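Side-chain contacts in putative phosphatase (Bacteroides thetaiotaomicron, PDB 3KYA), which is of unknown function, possibly a phosphatase, but binds zinc and carries an IPT/TIG domain beside a likely beta-propeller: residues Tyr323-Val328 with Gly377-Asn382; His332-Ser337 with Tyr391-Val396; Ser359-Asp364 with Arg398-Val403; Phe395-Arg398 with Val403-Val406. All coordinates share one frame; numbering follows the deposited sequence.

How the contacts relate
Contacts 1 and 2 lie in the core and hold the same two sheets together, the one with strands 323-328 and 333-340 and the one with strands 374-381 and 391-397. Their centres are about 5 Å apart, and both rest on aromatic rings alone. Contact 4 is also buried, but it works within one sheet, pairing strands 391-397 and 402-406. It shares Phe395 with contact 2, yet adds backbone bonds and a salt bridge. Contact 3 is only partly buried. It ties the loop 359-364 to the turn of that same hairpin through an amide hydrogen bond and the packing of a tyrosine ring. Asp363 of contact 3 also reaches Arg404 of contact 4 in a salt bridge.

Contact 1 (Tyr323-Val328 with Gly377-Asn382); sequences YAYFGV and GVFVKN
Tyr325 and Phe379 form the main aromatic pair between Tyr323-Val328 and Gly377-Asn382. Their ring centres lie 5.4 Å apart and the planes are inclined at 40°. The CD2-CE2 side of Tyr325 meets the CE1-CZ side of Phe379. Tyr325 CE2 comes to 3.7 Å from Phe379 CE1, and Tyr325 CD2 to 3.8 Å from Phe379 CZ. Phe379 has CG anti to its carbonyl carbon (chi1 -69°), which sends the ring toward the neighbouring sheet.

A looser apolar contact completes the set. Tyr323 CE1 stands 4.3 Å from Phe379 CE1, so one carbon of Phe379 touches both tyrosines.

No hydrogen bond links the two strands. The phenol of Tyr323 is instead bonded to Glu389, while its ring makes a cation-pi contact with Arg336. Around the pair, Tyr325 stacks with Phe352, and Phe379 meets His318 edge to face.

The strands belong to neighbouring sheets. Because no polar bond spans them here, their fit at this point depends on ring shape and van der Waals contact, with the phenol of Tyr323 turned to a carboxylate beyond the contact.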
loop_
_atom_site.group_PDB
_atom_site.type_symbol
_atom_site.label_atom_id
_atom_site.label_comp_id
_atom_site.label_asym_id
_atom_site.label_seq_id
_atom_site.Cartn_x
_atom_site.Cartn_y
_atom_site.Cartn_z
ATOM N N TYR A 323 8.559 22.396 2.206
ATOM C CA TYR A 323 9.410 21.543 3.030
ATOM C C TYR A 323 10.520 20.919 2.201
ATOM O O TYR A 323 10.530 21.039 0.970
ATOM C CB TYR A 323 8.613 20.473 3.774
ATOM C CG TYR A 323 7.935 19.396 2.962
ATOM C CD1 TYR A 323 8.581 18.196 2.686
ATOM C CD2 TYR A 323 6.614 19.540 2.548
ATOM C CE1 TYR A 323 7.932 17.171 1.992
ATOM C CE2 TYR A 323 5.957 18.524 1.836
ATOM C CZ TYR A 323 6.623 17.346 1.566
ATOM O OH TYR A 323 5.970 16.329 0.893
ATOM N N ALA A 324 11.470 20.295 2.895
ATOM C CA ALA A 324 12.614 19.636 2.283
ATOM C C ALA A 324 13.009 18.380 3.039
ATOM O O ALA A 324 12.735 18.253 4.239
ATOM C CB ALA A 324 13.802 20.579 2.240
ATOM N N TYR A 325 13.631 17.449 2.324
ATOM C CA TYR A 325 14.218 16.275 2.939
ATOM C C TYR A 325 15.743 16.420 2.886
ATOM O O TYR A 325 16.297 16.842 1.869
ATOM C CB TYR A 325 13.810 14.971 2.240
ATOM C CG TYR A 325 12.337 14.628 2.262
ATOM C CD1 TYR A 325 11.510 15.018 3.312
ATOM C CD2 TYR A 325 11.791 13.817 1.282
ATOM C CE1 TYR A 325 10.178 14.669 3.335
ATOM C CE2 TYR A 325 10.451 13.459 1.305
ATOM C CZ TYR A 325 9.653 13.882 2.329
ATOM O OH TYR A 325 8.324 13.527 2.336
ATOM N N PHE A 326 16.419 16.098 3.985
ATOM C CA PHE A 326 17.873 16.109 4.019
ATOM C C PHE A 326 18.321 14.648 4.019
ATOM O O PHE A 326 18.063 13.918 4.984
ATOM C CB PHE A 326 18.446 16.832 5.252
ATOM C CG PHE A 326 17.978 18.257 5.425
ATOM C CD1 PHE A 326 17.611 19.038 4.345
ATOM C CD2 PHE A 326 18.003 18.847 6.667
ATOM C CE1 PHE A 326 17.217 20.365 4.519
ATOM C CE2 PHE A 326 17.617 20.180 6.834
ATOM C CZ PHE A 326 17.219 20.923 5.757
ATOM N N GLY A 327 18.978 14.222 2.941
ATOM C CA GLY A 327 19.448 12.846 2.813
ATOM C C GLY A 327 20.846 12.693 3.381
ATOM O O GLY A 327 21.811 13.189 2.785
ATOM N N VAL A 328 20.953 12.011 4.522
ATOM C CA VAL A 328 22.235 11.808 5.213
ATOM C C VAL A 328 22.886 10.558 4.622
ATOM O O VAL A 328 22.638 9.433 5.038
ATOM C CB VAL A 328 22.062 11.739 6.750
ATOM C CG1 VAL A 328 23.415 11.752 7.440
ATOM C CG2 VAL A 328 21.237 12.920 7.247
ATOM N N GLY A 377 17.585 12.119 -4.787
ATOM C CA GLY A 377 16.150 11.953 -4.698
ATOM C C GLY A 377 15.398 12.997 -5.495
ATOM O O GLY A 377 15.904 14.090 -5.726
ATOM N N VAL A 378 14.175 12.655 -5.885
ATOM C CA VAL A 378 13.318 13.539 -6.651
ATOM C C VAL A 378 11.863 13.419 -6.219
ATOM O O VAL A 378 11.429 12.368 -5.755
ATOM C CB VAL A 378 13.419 13.222 -8.167
ATOM C CG1 VAL A 378 14.836 13.461 -8.644
ATOM C CG2 VAL A 378 12.980 11.783 -8.457
ATOM N N PHE A 379 11.120 14.515 -6.339
ATOM C CA PHE A 379 9.685 14.499 -6.061
ATOM C C PHE A 379 8.909 14.238 -7.352
ATOM O O PHE A 379 9.220 14.810 -8.393
ATOM C CB PHE A 379 9.236 15.796 -5.396
ATOM C CG PHE A 379 9.753 15.956 -4.011
ATOM C CD1 PHE A 379 9.062 15.410 -2.934
ATOM C CD2 PHE A 379 10.927 16.641 -3.766
ATOM C CE1 PHE A 379 9.532 15.536 -1.644
ATOM C CE2 PHE A 379 11.401 16.777 -2.463
ATOM C CZ PHE A 379 10.699 16.217 -1.403
ATOM N N VAL A 380 7.911 13.369 -7.272
ATOM C CA VAL A 380 7.126 12.963 -8.436
ATOM C C VAL A 380 5.639 13.024 -8.147
ATOM O O VAL A 380 5.160 12.479 -7.163
ATOM C CB VAL A 380 7.495 11.529 -8.868
ATOM C CG1 VAL A 380 6.577 11.023 -9.995
ATOM C CG2 VAL A 380 8.980 11.459 -9.259
ATOM N N LYS A 381 4.907 13.679 -9.037
ATOM C CA LYS A 381 3.478 13.823 -8.879
ATOM C C LYS A 381 2.775 12.469 -8.960
ATOM O O LYS A 381 3.096 11.633 -9.805
ATOM C CB LYS A 381 2.915 14.805 -9.915
ATOM C CG LYS A 381 1.403 14.991 -9.825
ATOM C CD LYS A 381 0.919 16.297 -10.481
ATOM C CE LYS A 381 1.190 17.516 -9.584
ATOM N NZ LYS A 381 0.600 18.771 -10.132
ATOM N N ASN A 382 1.879 12.255 -8.007
ATOM C CA ASN A 382 1.042 11.078 -7.944
ATOM C C ASN A 382 -0.387 11.536 -8.284
ATOM O O ASN A 382 -1.004 12.242 -7.485
ATOM C CB ASN A 382 1.087 10.451 -6.553
ATOM C CG ASN A 382 0.299 9.153 -6.477
ATOM O OD1 ASN A 382 -0.567 8.898 -7.313
ATOM N ND2 ASN A 382 0.598 8.329 -5.478
#

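Contact 2 (His332-Ser337 with Tyr391-Val396); sequences HYFMRS and YDFYFV
Phe393, which meets Phe334 across the contact, is fixed in its own sheet by a short, probable backbone hydrogen bond between its carbonyl O and the backbone N of Val406. Between His332-Ser337 and Tyr391-Val396 themselves the contact is purely aromatic.

Phe334 stands between two rings. The edge of Phe393 is turned toward its face in an offset edge-to-face pair, with centres 5.4 Å apart and planes at 81°. Phe393 CE2 lies 3.7 Å from Phe334 CE2. On its other contact Phe334 becomes the edge. Its CE1 sits 3.6 Å above the plane of the Phe395 ring, over the centre, and the centres are 4.8 Å apart.

Phe395 holds CG in the crowded position between its backbone N and carbonyl carbon (chi1 74°), which presents a ring face to Phe334. With an alanine here, the edge of Phe334 would probably lose the face it rests on, and a gap would open beside it.

Phe393 also meets Tyr325 edge to face, so the cluster continues into contact 1. Such an apolar cluster between adjacent four-stranded antiparallel sheets is consistent with the packing of neighbouring blades in a beta-propeller.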
loop_
_atom_site.group_PDB
_atom_site.type_symbol
_atom_site.label_atom_id
_atom_site.label_comp_id
_atom_site.label_asym_id
_atom_site.label_seq_id
_atom_site.Cartn_x
_atom_site.Cartn_y
_atom_site.Cartn_z
ATOM N N HIS A 332 22.680 6.899 6.786
ATOM C CA HIS A 332 21.555 6.055 6.380
ATOM C C HIS A 332 20.132 6.446 6.789
ATOM O O HIS A 332 19.312 5.588 7.094
ATOM C CB HIS A 332 21.892 4.609 6.813
ATOM C CG HIS A 332 23.339 4.270 6.628
ATOM N ND1 HIS A 332 23.934 4.210 5.384
ATOM C CD2 HIS A 332 24.323 4.035 7.529
ATOM C CE1 HIS A 332 25.223 3.947 5.528
ATOM N NE2 HIS A 332 25.484 3.831 6.820
ATOM N N TYR A 333 19.827 7.740 6.724
ATOM C CA TYR A 333 18.469 8.226 6.981
ATOM C C TYR A 333 18.205 9.594 6.334
ATOM O O TYR A 333 19.130 10.257 5.862
ATOM C CB TYR A 333 18.164 8.273 8.501
ATOM C CG TYR A 333 18.902 9.350 9.298
ATOM C CD1 TYR A 333 20.275 9.291 9.487
ATOM C CD2 TYR A 333 18.212 10.399 9.899
ATOM C CE1 TYR A 333 20.950 10.273 10.227
ATOM C CE2 TYR A 333 18.876 11.381 10.634
ATOM C CZ TYR A 333 20.243 11.306 10.801
ATOM O OH TYR A 333 20.902 12.275 11.531
ATOM N N PHE A 334 16.926 9.970 6.291
ATOM C CA PHE A 334 16.469 11.281 5.853
ATOM C C PHE A 334 15.808 12.026 7.016
ATOM O O PHE A 334 15.075 11.420 7.835
ATOM C CB PHE A 334 15.403 11.214 4.716
ATOM C CG PHE A 334 15.940 10.874 3.358
ATOM C CD1 PHE A 334 16.068 9.556 2.960
ATOM C CD2 PHE A 334 16.242 11.882 2.438
ATOM C CE1 PHE A 334 16.572 9.242 1.693
ATOM C CE2 PHE A 334 16.744 11.570 1.188
ATOM C CZ PHE A 334 16.893 10.247 0.817
HETATM N N MSE A 335 16.073 13.327 7.076
HETATM C CA MSE A 335 15.418 14.234 7.992
HETATM C C MSE A 335 14.468 15.105 7.157
HETATM O O MSE A 335 14.621 15.208 5.930
HETATM C CB MSE A 335 16.432 15.103 8.740
HETATM C CG MSE A 335 17.472 14.320 9.537
HETATM SE SE MSE A 335 18.633 15.467 10.587
HETATM C CE MSE A 335 17.367 15.933 11.978
ATOM N N ARG A 336 13.479 15.698 7.816
ATOM C CA ARG A 336 12.521 16.577 7.177
ATOM C C ARG A 336 12.580 17.937 7.843
ATOM O O ARG A 336 12.668 18.033 9.068
ATOM C CB ARG A 336 11.113 16.018 7.267
ATOM C CG ARG A 336 10.027 16.809 6.524
ATOM C CD ARG A 336 8.679 16.100 6.711
ATOM N NE ARG A 336 7.553 16.671 5.962
ATOM C CZ ARG A 336 6.950 17.815 6.268
ATOM N NH1 ARG A 336 7.388 18.550 7.274
ATOM N NH2 ARG A 336 5.924 18.247 5.554
ATOM N N SER A 337 12.507 18.982 7.024
ATOM C CA SER A 337 12.520 20.353 7.503
ATOM C C SER A 337 11.358 21.162 6.903
ATOM O O SER A 337 11.177 21.171 5.678
ATOM C CB SER A 337 13.875 20.975 7.138
ATOM O OG SER A 337 13.953 22.341 7.467
ATOM N N TYR A 391 2.630 14.967 -4.236
ATOM C CA TYR A 391 3.844 14.256 -4.604
ATOM C C TYR A 391 4.309 13.159 -3.665
ATOM O O TYR A 391 4.061 13.194 -2.459
ATOM C CB TYR A 391 5.010 15.254 -4.689
ATOM C CG TYR A 391 4.813 16.350 -5.681
ATOM C CD1 TYR A 391 4.144 17.510 -5.330
ATOM C CD2 TYR A 391 5.316 16.243 -6.979
ATOM C CE1 TYR A 391 3.947 18.528 -6.243
ATOM C CE2 TYR A 391 5.117 17.257 -7.902
ATOM C CZ TYR A 391 4.435 18.399 -7.520
ATOM O OH TYR A 391 4.229 19.417 -8.411
ATOM N N ASP A 392 5.003 12.194 -4.270
ATOM C CA ASP A 392 5.770 11.177 -3.567
ATOM C C ASP A 392 7.235 11.517 -3.827
ATOM O O ASP A 392 7.550 12.367 -4.670
ATOM C CB ASP A 392 5.460 9.768 -4.065
ATOM C CG ASP A 392 4.101 9.291 -3.639
ATOM O OD1 ASP A 392 3.802 9.387 -2.423
ATOM O OD2 ASP A 392 3.348 8.793 -4.505
ATOM N N PHE A 393 8.125 10.845 -3.107
ATOM C CA PHE A 393 9.563 11.064 -3.211
ATOM C C PHE A 393 10.240 9.732 -3.555
ATOM O O PHE A 393 9.890 8.691 -2.989
ATOM C CB PHE A 393 10.055 11.613 -1.879
ATOM C CG PHE A 393 11.532 11.902 -1.819
ATOM C CD1 PHE A 393 12.057 13.050 -2.402
ATOM C CD2 PHE A 393 12.385 11.056 -1.141
ATOM C CE1 PHE A 393 13.434 13.341 -2.323
ATOM C CE2 PHE A 393 13.760 11.335 -1.060
ATOM C CZ PHE A 393 14.273 12.487 -1.657
ATOM N N TYR A 394 11.167 9.765 -4.506
ATOM C CA TYR A 394 11.886 8.588 -4.976
ATOM C C TYR A 394 13.371 8.864 -4.842
ATOM O O TYR A 394 13.801 9.971 -5.149
ATOM C CB TYR A 394 11.565 8.297 -6.441
ATOM C CG TYR A 394 10.147 7.834 -6.663
ATOM C CD1 TYR A 394 9.091 8.736 -6.686
ATOM C CD2 TYR A 394 9.866 6.491 -6.855
ATOM C CE1 TYR A 394 7.782 8.304 -6.905
ATOM C CE2 TYR A 394 8.572 6.053 -7.061
ATOM C CZ TYR A 394 7.536 6.952 -7.076
ATOM O OH TYR A 394 6.254 6.484 -7.281
ATOM N N PHE A 395 14.143 7.888 -4.367
ATOM C CA PHE A 395 15.591 8.081 -4.215
ATOM C C PHE A 395 16.358 6.805 -4.503
ATOM O O PHE A 395 15.823 5.698 -4.371
ATOM C CB PHE A 395 15.944 8.623 -2.820
ATOM C CG PHE A 395 15.840 7.606 -1.703
ATOM C CD1 PHE A 395 14.646 7.411 -0.996
ATOM C CD2 PHE A 395 16.950 6.854 -1.342
ATOM C CE1 PHE A 395 14.574 6.473 0.039
ATOM C CE2 PHE A 395 16.884 5.930 -0.311
ATOM C CZ PHE A 395 15.683 5.741 0.381
ATOM N N VAL A 396 17.605 6.962 -4.942
ATOM C CA VAL A 396 18.461 5.815 -5.195
ATOM C C VAL A 396 19.170 5.461 -3.872
ATOM O O VAL A 396 19.819 6.308 -3.268
ATOM C CB VAL A 396 19.435 6.028 -6.402
ATOM C CG1 VAL A 396 18.650 5.879 -7.715
ATOM C CG2 VAL A 396 20.231 7.379 -6.331
#

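Contact 3 (Ser359-Asp364 with Arg398-Val403); sequences SGYRDD and RLNFCV. With EDO (1,2-ethanediol), chain F.
Asn400 reaches from the turn of Arg398-Val403 to the loop Ser359-Asp364, and the tight part of the contact lies around its amide. Asn400 ND2 donates to Gly360 O at 2.9 Å with an N-H...O angle of 164°. The acceptor lies in the amide plane, though the donor is tilted from the carbonyl plane. The same nitrogen is bonded to Asp397, so two acceptors fix the amide's rotation. Asn400 OD1 packs 3.5 Å from Tyr361 CB. ND2 comes to the edge of the Tyr361 ring, 3.7 Å from Tyr361 CD1, with ring and amide planes 61° apart. Further along that ring, Cys402 SG makes an oblique sulfur-aromatic contact, 4.2 Å from Tyr361 CE1.

The other side is looser. A 1,2-ethanediol, probably from the crystallisation liquor, lies near the ring on its CE2 side, its C2 3.4 Å from Tyr361 CE2. It takes a bond from Asp363 N to O2 (2.8 Å) and gives one from O1 to Asp363 OD2 (2.6 Å). Beyond it, exposed Arg362 forms a salt bridge within the loop to Asp364.

The phenol of Tyr361 bonds to Thr414. The loop, which leads from strand 345-352 to strand 374-381, thus rests on the turn between strands 391-397 and 402-406, with strand 412-415 alongside.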
loop_
_atom_site.group_PDB
_atom_site.type_symbol
_atom_site.label_atom_id
_atom_site.label_comp_id
_atom_site.label_asym_id
_atom_site.label_seq_id
_atom_site.Cartn_x
_atom_site.Cartn_y
_atom_site.Cartn_z
ATOM N N SER A 359 22.618 1.197 9.052
ATOM C CA SER A 359 22.432 0.743 7.680
ATOM C C SER A 359 21.624 -0.553 7.612
ATOM O O SER A 359 21.657 -1.372 8.533
ATOM C CB SER A 359 23.782 0.515 6.995
ATOM O OG SER A 359 24.527 -0.514 7.619
ATOM N N GLY A 360 20.899 -0.730 6.512
ATOM C CA GLY A 360 20.132 -1.952 6.282
ATOM C C GLY A 360 19.248 -1.854 5.053
ATOM O O GLY A 360 19.364 -0.920 4.266
ATOM N N TYR A 361 18.382 -2.847 4.892
ATOM C CA TYR A 361 17.389 -2.853 3.828
ATOM C C TYR A 361 16.064 -3.344 4.409
ATOM O O TYR A 361 15.894 -4.540 4.687
ATOM C CB TYR A 361 17.825 -3.720 2.650
ATOM C CG TYR A 361 16.740 -3.826 1.607
ATOM C CD1 TYR A 361 16.336 -2.708 0.892
ATOM C CD2 TYR A 361 16.105 -5.034 1.347
ATOM C CE1 TYR A 361 15.320 -2.787 -0.055
ATOM C CE2 TYR A 361 15.095 -5.121 0.394
ATOM C CZ TYR A 361 14.714 -3.994 -0.305
ATOM O OH TYR A 361 13.704 -4.077 -1.239
ATOM N N ARG A 362 15.131 -2.419 4.621
ATOM C CA ARG A 362 13.826 -2.771 5.162
ATOM C C ARG A 362 12.780 -1.750 4.801
ATOM O O ARG A 362 12.898 -0.563 5.145
ATOM C CB ARG A 362 13.875 -2.900 6.695
ATOM C CG ARG A 362 12.552 -3.337 7.301
ATOM C CD ARG A 362 12.591 -3.374 8.818
ATOM N NE ARG A 362 11.305 -3.808 9.354
ATOM C CZ ARG A 362 10.982 -5.070 9.648
ATOM N NH1 ARG A 362 11.855 -6.065 9.487
ATOM N NH2 ARG A 362 9.774 -5.344 10.129
ATOM N N ASP A 363 11.762 -2.214 4.091
ATOM C CA ASP A 363 10.609 -1.394 3.786
ATOM C C ASP A 363 9.729 -1.393 5.030
ATOM O O ASP A 363 9.367 -2.455 5.548
ATOM C CB ASP A 363 9.879 -1.918 2.556
ATOM C CG ASP A 363 10.666 -1.667 1.275
ATOM O OD1 ASP A 363 11.348 -0.613 1.192
ATOM O OD2 ASP A 363 10.593 -2.506 0.359
ATOM N N ASP A 364 9.434 -0.195 5.527
ATOM C CA ASP A 364 8.634 -0.008 6.735
ATOM C C ASP A 364 8.267 1.489 6.831
ATOM O O ASP A 364 8.526 2.256 5.891
ATOM C CB ASP A 364 9.425 -0.470 7.962
ATOM C CG ASP A 364 8.535 -0.987 9.092
ATOM O OD1 ASP A 364 7.382 -0.525 9.242
ATOM O OD2 ASP A 364 9.012 -1.864 9.831
ATOM N N ARG A 398 21.888 3.544 -2.554
ATOM C CA ARG A 398 23.086 3.067 -3.276
ATOM C C ARG A 398 23.520 1.639 -3.024
ATOM O O ARG A 398 23.662 0.876 -3.980
ATOM C CB ARG A 398 24.291 4.027 -3.105
ATOM C CG ARG A 398 25.422 3.704 -4.079
ATOM C CD ARG A 398 26.579 4.724 -4.086
ATOM N NE ARG A 398 27.232 4.803 -2.784
ATOM C CZ ARG A 398 28.212 4.012 -2.353
ATOM N NH1 ARG A 398 28.701 3.026 -3.099
ATOM N NH2 ARG A 398 28.710 4.212 -1.136
ATOM N N LEU A 399 23.715 1.273 -1.756
ATOM C CA LEU A 399 24.229 -0.054 -1.435
ATOM C C LEU A 399 23.147 -1.129 -1.379
ATOM O O LEU A 399 23.442 -2.290 -1.100
ATOM C CB LEU A 399 25.080 -0.009 -0.151
ATOM C CG LEU A 399 26.430 0.704 -0.321
ATOM C CD1 LEU A 399 27.206 0.779 1.000
ATOM C CD2 LEU A 399 27.295 0.040 -1.414
ATOM N N ASN A 400 21.905 -0.736 -1.643
ATOM C CA ASN A 400 20.808 -1.699 -1.782
ATOM C C ASN A 400 20.387 -1.871 -3.250
ATOM O O ASN A 400 19.417 -2.561 -3.532
ATOM C CB ASN A 400 19.622 -1.317 -0.905
ATOM C CG ASN A 400 19.918 -1.492 0.568
ATOM O OD1 ASN A 400 20.647 -2.411 0.953
ATOM N ND2 ASN A 400 19.367 -0.610 1.401
ATOM N N PHE A 401 21.110 -1.231 -4.168
ATOM C CA PHE A 401 20.931 -1.439 -5.607
ATOM C C PHE A 401 19.496 -1.258 -6.116
ATOM O O PHE A 401 19.016 -2.040 -6.951
ATOM C CB PHE A 401 21.415 -2.852 -5.967
ATOM C CG PHE A 401 22.636 -3.314 -5.173
ATOM C CD1 PHE A 401 23.852 -2.646 -5.275
ATOM C CD2 PHE A 401 22.560 -4.435 -4.359
ATOM C CE1 PHE A 401 24.968 -3.079 -4.557
ATOM C CE2 PHE A 401 23.667 -4.884 -3.631
ATOM C CZ PHE A 401 24.881 -4.213 -3.733
ATOM N N CYS A 402 18.816 -0.224 -5.637
ATOM C CA CYS A 402 17.433 0.007 -6.037
ATOM C C CYS A 402 16.971 1.457 -5.879
ATOM O O CYS A 402 17.651 2.289 -5.274
ATOM C CB CYS A 402 16.525 -0.914 -5.219
ATOM S SG CYS A 402 16.555 -0.592 -3.432
ATOM N N VAL A 403 15.816 1.732 -6.471
ATOM C CA VAL A 403 15.111 2.990 -6.312
ATOM C C VAL A 403 14.018 2.721 -5.268
ATOM O O VAL A 403 13.245 1.755 -5.413
ATOM C CB VAL A 403 14.455 3.464 -7.623
ATOM C CG1 VAL A 403 13.670 4.757 -7.395
ATOM C CG2 VAL A 403 15.508 3.659 -8.746
HETATM C C1 EDO F . 11.456 -5.982 1.311
HETATM O O1 EDO F . 10.539 -5.037 0.733
HETATM C C2 EDO F . 12.306 -5.330 2.405
HETATM O O2 EDO F . 11.507 -4.965 3.537
#

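Contact 4 (Phe395-Arg398 with Val403-Val406); sequences FVDR and VRKV
A beta hairpin of strands 391-397 and 402-406 brings Phe395 opposite Arg404 as an antiparallel hydrogen-bonded pair. Phe395 N bonds to Arg404 O at 3.0 Å, and Arg404 N to Phe395 O at 2.9 Å. Next to it, Val396 and Val403 form a non-hydrogen-bonded pair. Their methyls, Val396 CG1 and Val403 CG2, touch at 4.0 Å on the other face of the sheet.

Arg404 lays its CB over the ring of Phe395 in a CH-pi contact, on the face opposite Phe334, with CB 3.6 Å from Phe395 CE1. Val406 CG2 comes to the edge of that ring, 3.7 Å from Phe395 CE1. The hairpin supplies the two inner strands of a four-stranded antiparallel sheet, as in a propeller blade.

The arginine chain is bent at chi2 (-80°) and chi3, which brings the guanidinium back toward Asp397. Arg404 NH1 makes a salt bridge to Asp397 OD2 at 2.8 Å, bent to 140° and arriving from above the carboxylate plane. Arg404 NH2 pairs with Asp363, and NH1 also bonds to Arg370 O. A leucine in place of Arg404 is likely to leave the buried Asp397, and Asp363 in the nearby loop, without their shared positive partner. Asp397 OD2 has a second donor in Asn400.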
loop_
_atom_site.group_PDB
_atom_site.type_symbol
_atom_site.label_atom_id
_atom_site.label_comp_id
_atom_site.label_asym_id
_atom_site.label_seq_id
_atom_site.Cartn_x
_atom_site.Cartn_y
_atom_site.Cartn_z
ATOM N N PHE A 395 14.143 7.888 -4.367
ATOM C CA PHE A 395 15.591 8.081 -4.215
ATOM C C PHE A 395 16.358 6.805 -4.503
ATOM O O PHE A 395 15.823 5.698 -4.371
ATOM C CB PHE A 395 15.944 8.623 -2.820
ATOM C CG PHE A 395 15.840 7.606 -1.703
ATOM C CD1 PHE A 395 14.646 7.411 -0.996
ATOM C CD2 PHE A 395 16.950 6.854 -1.342
ATOM C CE1 PHE A 395 14.574 6.473 0.039
ATOM C CE2 PHE A 395 16.884 5.930 -0.311
ATOM C CZ PHE A 395 15.683 5.741 0.381
ATOM N N VAL A 396 17.605 6.962 -4.942
ATOM C CA VAL A 396 18.461 5.815 -5.195
ATOM C C VAL A 396 19.170 5.461 -3.872
ATOM O O VAL A 396 19.819 6.308 -3.268
ATOM C CB VAL A 396 19.435 6.028 -6.402
ATOM C CG1 VAL A 396 18.650 5.879 -7.715
ATOM C CG2 VAL A 396 20.231 7.379 -6.331
ATOM N N ASP A 397 18.978 4.213 -3.443
ATOM C CA ASP A 397 19.510 3.655 -2.179
ATOM C C ASP A 397 20.737 2.886 -2.626
ATOM O O ASP A 397 20.649 1.724 -3.016
ATOM C CB ASP A 397 18.441 2.779 -1.559
ATOM C CG ASP A 397 18.776 2.321 -0.150
ATOM O OD1 ASP A 397 19.749 2.846 0.447
ATOM O OD2 ASP A 397 18.039 1.442 0.347
ATOM N N ARG A 398 21.888 3.544 -2.554
ATOM C CA ARG A 398 23.086 3.067 -3.276
ATOM C C ARG A 398 23.520 1.639 -3.024
ATOM O O ARG A 398 23.662 0.876 -3.980
ATOM C CB ARG A 398 24.291 4.027 -3.105
ATOM C CG ARG A 398 25.422 3.704 -4.079
ATOM C CD ARG A 398 26.579 4.724 -4.086
ATOM N NE ARG A 398 27.232 4.803 -2.784
ATOM C CZ ARG A 398 28.212 4.012 -2.353
ATOM N NH1 ARG A 398 28.701 3.026 -3.099
ATOM N NH2 ARG A 398 28.710 4.212 -1.136
ATOM N N VAL A 403 15.816 1.732 -6.471
ATOM C CA VAL A 403 15.111 2.990 -6.312
ATOM C C VAL A 403 14.018 2.721 -5.268
ATOM O O VAL A 403 13.245 1.755 -5.413
ATOM C CB VAL A 403 14.455 3.464 -7.623
ATOM C CG1 VAL A 403 13.670 4.757 -7.395
ATOM C CG2 VAL A 403 15.508 3.659 -8.746
ATOM N N ARG A 404 13.979 3.523 -4.206
ATOM C CA ARG A 404 12.947 3.416 -3.154
ATOM C C ARG A 404 11.957 4.580 -3.300
ATOM O O ARG A 404 12.282 5.623 -3.899
ATOM C CB ARG A 404 13.545 3.481 -1.737
ATOM C CG ARG A 404 14.752 2.613 -1.420
ATOM C CD ARG A 404 14.467 1.150 -1.108
ATOM N NE ARG A 404 13.739 0.893 0.142
ATOM C CZ ARG A 404 14.281 0.825 1.364
ATOM N NH1 ARG A 404 15.575 1.053 1.563
ATOM N NH2 ARG A 404 13.501 0.555 2.421
ATOM N N LYS A 405 10.760 4.395 -2.744
ATOM C CA LYS A 405 9.687 5.375 -2.750
ATOM C C LYS A 405 9.326 5.720 -1.305
ATOM O O LYS A 405 9.290 4.833 -0.451
ATOM C CB LYS A 405 8.448 4.802 -3.452
ATOM C CG LYS A 405 7.229 5.723 -3.468
ATOM C CD LYS A 405 6.031 5.012 -4.080
ATOM C CE LYS A 405 4.742 5.752 -3.850
ATOM N NZ LYS A 405 3.551 4.942 -4.290
ATOM N N VAL A 406 9.081 7.003 -1.052
ATOM C CA VAL A 406 8.709 7.511 0.264
ATOM C C VAL A 406 7.448 8.359 0.129
ATOM O O VAL A 406 7.459 9.394 -0.559
ATOM C CB VAL A 406 9.834 8.394 0.914
ATOM C CG1 VAL A 406 9.425 8.835 2.331
ATOM C CG2 VAL A 406 11.185 7.650 0.968
#